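Local coordinates for xylose isomerase domain protein (Alicyclobacillus acidocaldarius subsp. acidocaldarius, PDB 3U0H) that adopts a xylose isomerase-like TIM-barrel fold and is probably an isomerase, although its substrate is not established, at residues Cys7-Glu15 with Leu257-Val268; Leu22-Val33 with Met55-Ala64. One frame throughout, in Å; residues are numbered along the deposited sequence.

Interaction 1 of 2, residues Cys7-Glu15 with Leu257-Val268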
loop_
_atom_site.group_PDB
_atom_site.type_symbol
_atom_site.label_atom_id
_atom_site.label_comp_id
_atom_site.label_asym_id
_atom_site.label_seq_id
_atom_site.Cartn_x
_atom_site.Cartn_y
_atom_site.Cartn_z
ATOM N N CYS A 7 2.897 -18.825 -30.832
ATOM C CA CYS A 7 4.134 -18.204 -30.404
ATOM C C CYS A 7 5.205 -19.279 -30.461
ATOM O O CYS A 7 5.005 -20.402 -30.018
ATOM C CB CYS A 7 4.009 -17.661 -28.975
ATOM S SG CYS A 7 5.606 -16.988 -28.331
ATOM N N LEU A 8 6.356 -18.952 -31.005
ATOM C CA LEU A 8 7.431 -19.937 -31.114
ATOM C C LEU A 8 8.192 -20.017 -29.784
ATOM O O LEU A 8 8.388 -19.022 -29.082
ATOM C CB LEU A 8 8.353 -19.572 -32.255
ATOM C CG LEU A 8 9.393 -20.635 -32.619
ATOM C CD1 LEU A 8 8.758 -21.858 -33.286
ATOM C CD2 LEU A 8 10.453 -20.005 -33.503
ATOM N N HIS A 9 8.557 -21.232 -29.428
ATOM C CA HIS A 9 9.329 -21.488 -28.237
ATOM C C HIS A 9 10.633 -22.256 -28.532
ATOM O O HIS A 9 10.638 -23.180 -29.326
ATOM C CB HIS A 9 8.490 -22.322 -27.321
ATOM C CG HIS A 9 9.012 -22.356 -25.953
ATOM N ND1 HIS A 9 9.862 -23.295 -25.546
ATOM C CD2 HIS A 9 8.802 -21.509 -24.877
ATOM C CE1 HIS A 9 10.196 -23.049 -24.239
ATOM N NE2 HIS A 9 9.545 -21.969 -23.841
ATOM N N PRO A 10 11.734 -21.922 -27.849
ATOM C CA PRO A 10 13.062 -22.500 -28.117
ATOM C C PRO A 10 13.161 -24.040 -28.166
ATOM O O PRO A 10 13.912 -24.602 -29.003
ATOM C CB PRO A 10 13.884 -22.006 -26.932
ATOM C CG PRO A 10 13.220 -20.742 -26.514
ATOM C CD PRO A 10 11.764 -21.008 -26.685
ATOM N N THR A 11 12.397 -24.708 -27.294
ATOM C CA THR A 11 12.332 -26.176 -27.276
ATOM C C THR A 11 11.775 -26.777 -28.531
ATOM O O THR A 11 11.967 -27.940 -28.764
ATOM C CB THR A 11 11.417 -26.698 -26.174
ATOM O OG1 THR A 11 10.083 -26.225 -26.421
ATOM C CG2 THR A 11 11.905 -26.236 -24.786
ATOM N N LEU A 12 11.033 -26.035 -29.320
ATOM C CA LEU A 12 10.505 -26.625 -30.540
ATOM C C LEU A 12 11.546 -26.856 -31.595
ATOM O O LEU A 12 11.368 -27.722 -32.421
ATOM C CB LEU A 12 9.413 -25.733 -31.150
ATOM C CG LEU A 12 8.009 -26.226 -30.978
ATOM C CD1 LEU A 12 7.112 -25.490 -31.963
ATOM C CD2 LEU A 12 8.024 -27.717 -31.222
ATOM N N VAL A 13 12.607 -26.047 -31.592
ATOM C CA VAL A 13 13.582 -26.013 -32.668
ATOM C C VAL A 13 14.986 -26.310 -32.156
ATOM O O VAL A 13 15.319 -26.105 -30.987
ATOM C CB VAL A 13 13.587 -24.642 -33.365
ATOM C CG1 VAL A 13 12.187 -24.282 -33.822
ATOM C CG2 VAL A 13 14.143 -23.561 -32.450
ATOM N N ASP A 14 15.847 -26.791 -33.017
ATOM C CA ASP A 14 17.089 -27.359 -32.456
ATOM C C ASP A 14 18.137 -26.279 -32.531
ATOM O O ASP A 14 19.094 -26.432 -33.225
ATOM C CB ASP A 14 17.521 -28.722 -33.115
ATOM C CG ASP A 14 16.897 -28.970 -34.515
ATOM O OD1 ASP A 14 16.649 -27.993 -35.270
ATOM O OD2 ASP A 14 16.670 -30.157 -34.864
ATOM N N GLU A 15 17.899 -25.143 -31.882
ATOM C CA GLU A 15 18.604 -23.945 -32.300
ATOM C C GLU A 15 18.985 -23.097 -31.125
ATOM O O GLU A 15 18.170 -22.759 -30.284
ATOM C CB GLU A 15 17.826 -23.132 -33.358
ATOM C CG GLU A 15 18.674 -22.155 -34.204
ATOM C CD GLU A 15 20.103 -22.663 -34.503
ATOM O OE1 GLU A 15 20.285 -23.279 -35.580
ATOM O OE2 GLU A 15 21.050 -22.481 -33.671
ATOM N N LEU A 257 13.407 -34.450 -30.414
ATOM C CA LEU A 257 12.031 -34.494 -30.962
ATOM C C LEU A 257 12.077 -34.912 -32.465
ATOM O O LEU A 257 13.124 -34.785 -33.108
ATOM C CB LEU A 257 11.339 -33.124 -30.819
ATOM C CG LEU A 257 10.864 -32.503 -29.474
ATOM C CD1 LEU A 257 10.611 -31.011 -29.605
ATOM C CD2 LEU A 257 9.598 -33.170 -28.972
ATOM N N ASP A 258 10.950 -35.368 -33.014
ATOM C CA ASP A 258 10.895 -35.897 -34.389
ATOM C C ASP A 258 10.997 -34.777 -35.451
ATOM O O ASP A 258 10.348 -33.737 -35.280
ATOM C CB ASP A 258 9.575 -36.682 -34.567
ATOM C CG ASP A 258 9.734 -37.952 -35.397
ATOM O OD1 ASP A 258 10.441 -37.913 -36.436
ATOM O OD2 ASP A 258 9.130 -38.994 -35.017
ATOM N N GLY A 259 11.781 -34.981 -36.529
ATOM C CA GLY A 259 11.840 -34.038 -37.691
ATOM C C GLY A 259 13.042 -33.071 -37.718
ATOM O O GLY A 259 14.101 -33.389 -37.182
ATOM N N THR A 260 12.861 -31.889 -38.346
ATOM C CA THR A 260 13.807 -30.735 -38.298
ATOM C C THR A 260 13.231 -29.546 -37.479
ATOM O O THR A 260 12.025 -29.485 -37.242
ATOM C CB THR A 260 14.115 -30.224 -39.723
ATOM O OG1 THR A 260 13.044 -29.381 -40.192
ATOM C CG2 THR A 260 14.354 -31.409 -40.711
ATOM N N GLY A 261 14.058 -28.591 -37.059
ATOM C CA GLY A 261 13.531 -27.413 -36.367
ATOM C C GLY A 261 12.442 -26.699 -37.191
ATOM O O GLY A 261 11.388 -26.251 -36.641
ATOM N N GLU A 262 12.692 -26.603 -38.506
ATOM C CA GLU A 262 11.833 -25.862 -39.423
ATOM C C GLU A 262 10.504 -26.565 -39.620
ATOM O O GLU A 262 9.466 -25.947 -39.514
ATOM C CB GLU A 262 12.486 -25.614 -40.795
ATOM C CG GLU A 262 11.583 -24.755 -41.700
ATOM C CD GLU A 262 12.134 -24.443 -43.094
ATOM O OE1 GLU A 262 11.354 -24.558 -44.070
ATOM O OE2 GLU A 262 13.317 -24.053 -43.233
ATOM N N SER A 263 10.518 -27.844 -39.944
ATOM C CA SER A 263 9.245 -28.518 -40.168
ATOM C C SER A 263 8.435 -28.490 -38.864
ATOM O O SER A 263 7.238 -28.391 -38.893
ATOM C CB SER A 263 9.440 -29.947 -40.712
ATOM O OG SER A 263 10.006 -30.801 -39.720
ATOM N N ARG A 264 9.085 -28.569 -37.711
ATOM C CA ARG A 264 8.346 -28.543 -36.422
ATOM C C ARG A 264 7.672 -27.209 -36.169
ATOM O O ARG A 264 6.485 -27.144 -35.830
ATOM C CB ARG A 264 9.251 -28.869 -35.236
ATOM C CG ARG A 264 9.520 -30.353 -35.093
ATOM C CD ARG A 264 10.206 -30.699 -33.784
ATOM N NE ARG A 264 11.469 -29.968 -33.525
ATOM C CZ ARG A 264 12.707 -30.386 -33.826
ATOM N NH1 ARG A 264 12.909 -31.527 -34.491
ATOM N NH2 ARG A 264 13.763 -29.639 -33.504
ATOM N N ALA A 265 8.440 -26.147 -36.344
ATOM C CA ALA A 265 7.923 -24.814 -36.203
ATOM C C ALA A 265 6.680 -24.602 -37.077
ATOM O O ALA A 265 5.644 -24.177 -36.564
ATOM C CB ALA A 265 9.019 -23.798 -36.520
ATOM N N ARG A 266 6.771 -24.902 -38.378
ATOM C CA ARG A 266 5.651 -24.699 -39.318
ATOM C C ARG A 266 4.449 -25.552 -38.973
ATOM O O ARG A 266 3.325 -25.054 -38.947
ATOM C CB ARG A 266 6.091 -24.971 -40.758
ATOM C CG ARG A 266 5.106 -24.518 -41.836
ATOM C CD ARG A 266 5.630 -24.785 -43.268
ATOM N NE ARG A 266 7.088 -24.547 -43.407
ATOM C CZ ARG A 266 7.660 -23.356 -43.618
ATOM N NH1 ARG A 266 6.922 -22.246 -43.766
ATOM N NH2 ARG A 266 8.989 -23.278 -43.695
ATOM N N LEU A 267 4.686 -26.828 -38.670
ATOM C CA LEU A 267 3.600 -27.770 -38.338
ATOM C C LEU A 267 2.779 -27.359 -37.112
ATOM O O LEU A 267 1.561 -27.456 -37.103
ATOM C CB LEU A 267 4.134 -29.191 -38.125
ATOM C CG LEU A 267 3.047 -30.270 -38.106
ATOM C CD1 LEU A 267 2.200 -30.250 -39.383
ATOM C CD2 LEU A 267 3.673 -31.650 -37.893
ATOM N N VAL A 268 3.434 -26.900 -36.072
ATOM C CA VAL A 268 2.702 -26.544 -34.843
ATOM C C VAL A 268 1.971 -25.179 -35.004
ATOM O O VAL A 268 0.879 -24.995 -34.475
ATOM C CB VAL A 268 3.677 -26.564 -33.625
ATOM C CG1 VAL A 268 3.000 -26.066 -32.335
ATOM C CG2 VAL A 268 4.262 -27.952 -33.455
#

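Interaction 2 of 2, residues Leu22-Val33 with Met55-Ala64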
loop_
_atom_site.group_PDB
_atom_site.type_symbol
_atom_site.label_atom_id
_atom_site.label_comp_id
_atom_site.label_asym_id
_atom_site.label_seq_id
_atom_site.Cartn_x
_atom_site.Cartn_y
_atom_site.Cartn_z
ATOM N N LEU A 22 15.748 -16.279 -34.431
ATOM C CA LEU A 22 14.815 -15.240 -34.869
ATOM C C LEU A 22 14.494 -15.393 -36.360
ATOM O O LEU A 22 13.374 -15.117 -36.769
ATOM C CB LEU A 22 15.351 -13.847 -34.559
ATOM C CG LEU A 22 15.580 -13.562 -33.056
ATOM C CD1 LEU A 22 16.295 -12.242 -32.805
ATOM C CD2 LEU A 22 14.281 -13.625 -32.298
ATOM N N ASP A 23 15.486 -15.831 -37.142
ATOM C CA ASP A 23 15.311 -16.064 -38.583
ATOM C C ASP A 23 14.311 -17.184 -38.835
ATOM O O ASP A 23 13.451 -17.082 -39.696
ATOM C CB ASP A 23 16.647 -16.456 -39.264
ATOM C CG ASP A 23 17.583 -15.257 -39.525
ATOM O OD1 ASP A 23 17.169 -14.091 -39.437
ATOM O OD2 ASP A 23 18.761 -15.482 -39.884
ATOM N N LEU A 24 14.472 -18.273 -38.094
ATOM C CA LEU A 24 13.519 -19.354 -38.148
ATOM C C LEU A 24 12.062 -18.864 -37.801
ATOM O O LEU A 24 11.113 -19.275 -38.467
ATOM C CB LEU A 24 14.017 -20.456 -37.217
ATOM C CG LEU A 24 13.637 -21.920 -37.389
ATOM C CD1 LEU A 24 14.687 -22.735 -36.643
ATOM C CD2 LEU A 24 12.242 -22.186 -36.831
ATOM N N ALA A 25 11.889 -18.005 -36.777
ATOM C CA ALA A 25 10.545 -17.518 -36.433
ATOM C C ALA A 25 9.892 -16.814 -37.599
ATOM O O ALA A 25 8.759 -17.115 -37.929
ATOM C CB ALA A 25 10.563 -16.590 -35.210
ATOM N N ARG A 26 10.612 -15.884 -38.217
ATOM C CA ARG A 26 10.119 -15.125 -39.379
ATOM C C ARG A 26 9.796 -16.090 -40.512
ATOM O O ARG A 26 8.717 -16.026 -41.099
ATOM C CB ARG A 26 11.194 -14.126 -39.904
ATOM C CG ARG A 26 10.720 -13.094 -40.962
ATOM C CD ARG A 26 11.684 -12.821 -42.155
ATOM N NE ARG A 26 12.998 -12.177 -41.860
ATOM C CZ ARG A 26 14.196 -12.803 -41.773
ATOM N NH1 ARG A 26 14.309 -14.123 -41.946
ATOM N NH2 ARG A 26 15.306 -12.108 -41.491
ATOM N N GLU A 27 10.758 -16.965 -40.816
ATOM C CA GLU A 27 10.667 -17.860 -41.964
ATOM C C GLU A 27 9.484 -18.784 -41.822
ATOM O O GLU A 27 8.861 -19.096 -42.818
ATOM C CB GLU A 27 11.954 -18.678 -42.179
ATOM C CG GLU A 27 11.899 -19.682 -43.327
ATOM C CD GLU A 27 11.643 -19.042 -44.694
ATOM O OE1 GLU A 27 12.340 -18.050 -45.011
ATOM O OE2 GLU A 27 10.754 -19.518 -45.457
ATOM N N THR A 28 9.159 -19.212 -40.601
ATOM C CA THR A 28 8.041 -20.142 -40.433
ATOM C C THR A 28 6.707 -19.398 -40.170
ATOM O O THR A 28 5.714 -20.038 -39.811
ATOM C CB THR A 28 8.317 -21.262 -39.379
ATOM O OG1 THR A 28 8.773 -20.688 -38.156
ATOM C CG2 THR A 28 9.355 -22.317 -39.883
ATOM N N GLY A 29 6.683 -18.068 -40.385
ATOM C CA GLY A 29 5.466 -17.295 -40.361
ATOM C C GLY A 29 4.965 -16.895 -38.961
ATOM O O GLY A 29 3.787 -16.545 -38.829
ATOM N N TYR A 30 5.804 -16.969 -37.914
ATOM C CA TYR A 30 5.383 -16.455 -36.599
ATOM C C TYR A 30 5.620 -14.949 -36.488
ATOM O O TYR A 30 6.469 -14.383 -37.200
ATOM C CB TYR A 30 6.157 -17.092 -35.467
ATOM C CG TYR A 30 5.887 -18.531 -35.198
ATOM C CD1 TYR A 30 6.515 -19.512 -35.920
ATOM C CD2 TYR A 30 5.084 -18.922 -34.177
ATOM C CE1 TYR A 30 6.300 -20.845 -35.671
ATOM C CE2 TYR A 30 4.874 -20.270 -33.904
ATOM C CZ TYR A 30 5.492 -21.233 -34.665
ATOM O OH TYR A 30 5.298 -22.598 -34.442
ATOM N N ARG A 31 4.872 -14.313 -35.586
ATOM C CA ARG A 31 5.090 -12.908 -35.171
ATOM C C ARG A 31 5.551 -12.888 -33.688
ATOM O O ARG A 31 6.516 -12.227 -33.323
ATOM C CB ARG A 31 3.787 -12.119 -35.400
ATOM C CG ARG A 31 3.663 -10.763 -34.725
ATOM C CD ARG A 31 2.235 -10.203 -34.895
ATOM N NE ARG A 31 1.872 -9.257 -33.828
ATOM C CZ ARG A 31 0.660 -8.743 -33.614
ATOM N NH1 ARG A 31 -0.372 -9.074 -34.392
ATOM N NH2 ARG A 31 0.482 -7.881 -32.611
ATOM N N TYR A 32 4.872 -13.638 -32.837
ATOM C CA TYR A 32 5.280 -13.759 -31.436
ATOM C C TYR A 32 6.423 -14.787 -31.240
ATOM O O TYR A 32 6.311 -15.953 -31.685
ATOM C CB TYR A 32 4.112 -14.187 -30.564
ATOM C CG TYR A 32 3.218 -13.055 -30.102
ATOM C CD1 TYR A 32 3.669 -12.077 -29.210
ATOM C CD2 TYR A 32 1.904 -12.980 -30.545
ATOM C CE1 TYR A 32 2.815 -11.061 -28.787
ATOM C CE2 TYR A 32 1.035 -11.965 -30.132
ATOM C CZ TYR A 32 1.475 -11.011 -29.259
ATOM O OH TYR A 32 0.567 -10.029 -28.898
ATOM N N VAL A 33 7.505 -14.356 -30.576
ATOM C CA VAL A 33 8.573 -15.265 -30.148
ATOM C C VAL A 33 8.842 -15.180 -28.644
ATOM O O VAL A 33 8.893 -14.098 -28.063
ATOM C CB VAL A 33 9.873 -15.069 -30.915
ATOM C CG1 VAL A 33 9.686 -15.575 -32.328
ATOM C CG2 VAL A 33 10.335 -13.626 -30.861
HETATM N N MSE A 55 16.842 -6.275 -34.374
HETATM C CA MSE A 55 16.669 -7.689 -34.813
HETATM C C MSE A 55 15.195 -8.116 -34.864
HETATM O O MSE A 55 14.769 -8.825 -35.786
HETATM C CB MSE A 55 17.360 -8.669 -33.863
HETATM C CG MSE A 55 18.836 -8.466 -33.655
HETATM SE SE MSE A 55 19.452 -9.865 -32.492
HETATM C CE MSE A 55 20.143 -10.929 -33.921
ATOM N N PHE A 56 14.455 -7.734 -33.833
ATOM C CA PHE A 56 13.000 -7.974 -33.786
ATOM C C PHE A 56 12.248 -7.151 -34.842
ATOM O O PHE A 56 11.476 -7.721 -35.616
ATOM C CB PHE A 56 12.421 -7.693 -32.390
ATOM C CG PHE A 56 12.725 -8.778 -31.380
ATOM C CD1 PHE A 56 14.022 -8.957 -30.875
ATOM C CD2 PHE A 56 11.731 -9.636 -30.952
ATOM C CE1 PHE A 56 14.282 -9.964 -29.956
ATOM C CE2 PHE A 56 11.988 -10.625 -30.021
ATOM C CZ PHE A 56 13.258 -10.791 -29.522
ATOM N N GLN A 57 12.495 -5.839 -34.885
ATOM C CA GLN A 57 11.767 -4.940 -35.808
ATOM C C GLN A 57 12.118 -5.195 -37.286
ATOM O O GLN A 57 11.254 -5.120 -38.122
ATOM C CB GLN A 57 11.923 -3.453 -35.422
ATOM C CG GLN A 57 10.872 -2.486 -36.035
ATOM C CD GLN A 57 9.392 -2.703 -35.604
ATOM O OE1 GLN A 57 8.461 -2.499 -36.410
ATOM N NE2 GLN A 57 9.170 -3.093 -34.343
ATOM N N ARG A 58 13.356 -5.548 -37.609
ATOM C CA ARG A 58 13.692 -5.956 -38.998
ATOM C C ARG A 58 12.993 -7.243 -39.451
ATOM O O ARG A 58 12.906 -7.491 -40.647
ATOM C CB ARG A 58 15.206 -6.145 -39.188
ATOM C CG ARG A 58 15.955 -4.828 -39.372
ATOM C CD ARG A 58 17.445 -4.990 -39.714
ATOM N NE ARG A 58 17.724 -5.838 -40.891
ATOM C CZ ARG A 58 17.475 -5.525 -42.175
ATOM N NH1 ARG A 58 16.887 -4.378 -42.528
ATOM N NH2 ARG A 58 17.801 -6.388 -43.133
ATOM N N ARG A 59 12.528 -8.064 -38.502
ATOM C CA ARG A 59 11.884 -9.334 -38.828
ATOM C C ARG A 59 10.353 -9.372 -38.587
ATOM O O ARG A 59 9.719 -10.406 -38.761
ATOM C CB ARG A 59 12.583 -10.453 -38.052
ATOM C CG ARG A 59 13.981 -10.770 -38.572
ATOM C CD ARG A 59 14.765 -11.707 -37.670
ATOM N NE ARG A 59 16.098 -11.913 -38.224
ATOM C CZ ARG A 59 17.212 -11.282 -37.841
ATOM N NH1 ARG A 59 17.184 -10.382 -36.862
ATOM N NH2 ARG A 59 18.371 -11.567 -38.442
ATOM N N GLY A 60 9.734 -8.257 -38.196
ATOM C CA GLY A 60 8.321 -8.296 -37.825
ATOM C C GLY A 60 8.029 -9.128 -36.569
ATOM O O GLY A 60 6.942 -9.690 -36.463
ATOM N N LEU A 61 8.956 -9.200 -35.605
ATOM C CA LEU A 61 8.708 -10.051 -34.426
ATOM C C LEU A 61 8.357 -9.291 -33.135
ATOM O O LEU A 61 8.832 -8.212 -32.922
ATOM C CB LEU A 61 9.894 -11.023 -34.175
ATOM C CG LEU A 61 10.205 -11.962 -35.373
ATOM C CD1 LEU A 61 11.545 -12.635 -35.195
ATOM C CD2 LEU A 61 9.114 -13.001 -35.632
ATOM N N VAL A 62 7.541 -9.913 -32.278
ATOM C CA VAL A 62 7.200 -9.401 -30.974
ATOM C C VAL A 62 7.605 -10.354 -29.838
ATOM O O VAL A 62 7.221 -11.536 -29.824
ATOM C CB VAL A 62 5.687 -9.159 -30.851
ATOM C CG1 VAL A 62 5.336 -8.802 -29.398
ATOM C CG2 VAL A 62 5.206 -8.039 -31.801
ATOM N N LEU A 63 8.389 -9.840 -28.883
ATOM C CA LEU A 63 8.838 -10.659 -27.733
ATOM C C LEU A 63 7.615 -10.959 -26.917
ATOM O O LEU A 63 6.962 -10.062 -26.470
ATOM C CB LEU A 63 9.904 -9.960 -26.863
ATOM C CG LEU A 63 10.424 -10.680 -25.594
ATOM C CD1 LEU A 63 11.291 -11.870 -26.025
ATOM C CD2 LEU A 63 11.199 -9.786 -24.618
ATOM N N ALA A 64 7.335 -12.232 -26.703
ATOM C CA ALA A 64 6.121 -12.673 -26.031
ATOM C C ALA A 64 6.108 -12.438 -24.491
ATOM O O ALA A 64 5.047 -12.262 -23.897
ATOM C CB ALA A 64 5.939 -14.176 -26.315
#

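Interaction 1 of 2, residues Cys7-Glu15 with Leu257-Val268
Arg264, in the first turns of the C-terminal helix 261-280, reaches back to the carbonyl of Leu12 just past the first strand, 5-8, so the contact joins the two ends of a TIM barrel. Arg264 CB already lies 3.7 Å from Leu12 O. CG leaves anti to the carbonyl carbon (chi1 -79°), CD passes the same oxygen, and a bend at chi3 brings NE onto it: the Arg264 NE to Leu12 O hydrogen bond is short, 2.5 Å, nearly straight at 176°, and lies in the guanidinium plane. Arg264 NH2 adds a weak bond to the same oxygen and a weak, salt-bridging one of 3.3 Å to Asp14 OD2, whose carboxylate is turned 75° from the guanidinium. NH1 points back into its own segment, weakly bonded to Asp258 O, while Thr260 O and Gly261 N lie over one guanidinium face. The strong NE bond, helped by the weak ones of NH1 and NH2, probably limits rotation of the flat group. The helix begins beside it with a capping box: Thr260 OG1 accepts from Ser263 N, and Thr260 N gives a weak bond to Ser263 OG.

Deeper in, the chemistry turns apolar. Gly261 lets the backbones close to 4.0 Å between its CA and that of Val13, and Val13 CG1 rests over Gly261 O. Leu12 and Val268 meet tip to tip, CD1 to CB at 4.0 Å, beside Ala249 of the last strand. Thr11 turns its hydroxyl elsewhere, to Val251 N and His9 ND1, yet its carbonyl oxygen touches Leu257 CD1. At the strand end of the contact, Leu8 brings CD1 to 3.8 Å from Ala265 CB.

Interaction 2 of 2, residues Leu22-Val33 with Met55-Ala64
Leu22 of helix 18-27 and Leu61, just before strand 62-67, pack where helix 18-27 and the neighbouring strands 32-33 and 62-67 of the TIM barrel come together. Leu22 CB lies 4.0 Å from Leu61 CD1; Leu22 CD2 stands over one face of the Phe56 ring, offset toward the rim. Leu22 CD1 touches CB of Met55, a selenomethionine, the two side chains crossing at about a right angle. Val33 CG2 comes to the same ring obliquely, 3.5 Å from Phe56 CE2, and Ala25 CB meets Leu61 CD2.

Outside this cluster, Arg59 extends from CG to NE and sets its guanidinium 47° from the Asp23 carboxylate. Asp23 OD1 takes a 2.7 Å bond from Arg59 NE and a weak one from NH2, while NH1 bonds Met55 O. Arg26 crosses Arg59 at about a right angle and shares OD1 through a weak bond from its NH2; the carboxylate probably offsets the closeness of the two arginines.

Parallel strand pairing completes the contact: Val62 N to Arg31 O (2.7 Å), Val33 N to Val62 O, and Ala64 N to Val33 O. Tyr32 and Val62 lie side by side on one sheet face, CE1 to CG1 at 3.4 Å. Strand 32-33 thus sits between 5-8 and 62-67, with helices 18-27 and 49-57 packed outside it and Tyr30 lying beside Leu8 and Arg269 of helix 261-280.

How the interactions relate
Both contacts belong to one side of the same barrel and share a border. Interaction 1 brings together the start and end of the chain; interaction 2 joins strands 32-33 and 62-67 and helices 18-27 and 49-57. Tyr30 OH bonds Ala265 O, Leu8 N bonds Tyr32 O, and Cys7 SG packs on Ala64 CB, so strand 5-8 and helix 261-280 reach both. Interaction 1 is the more buried and lacks strand pairing between its segments: one arginine grips a carbonyl of a 3-10 turn above an aliphatic core. Interaction 2 is partly exposed and combines main-chain sheet bonds with a leucine-aromatic core and a charged cluster where the helices meet; elsewhere, Arg31 packs on Arg31 of a second subunit.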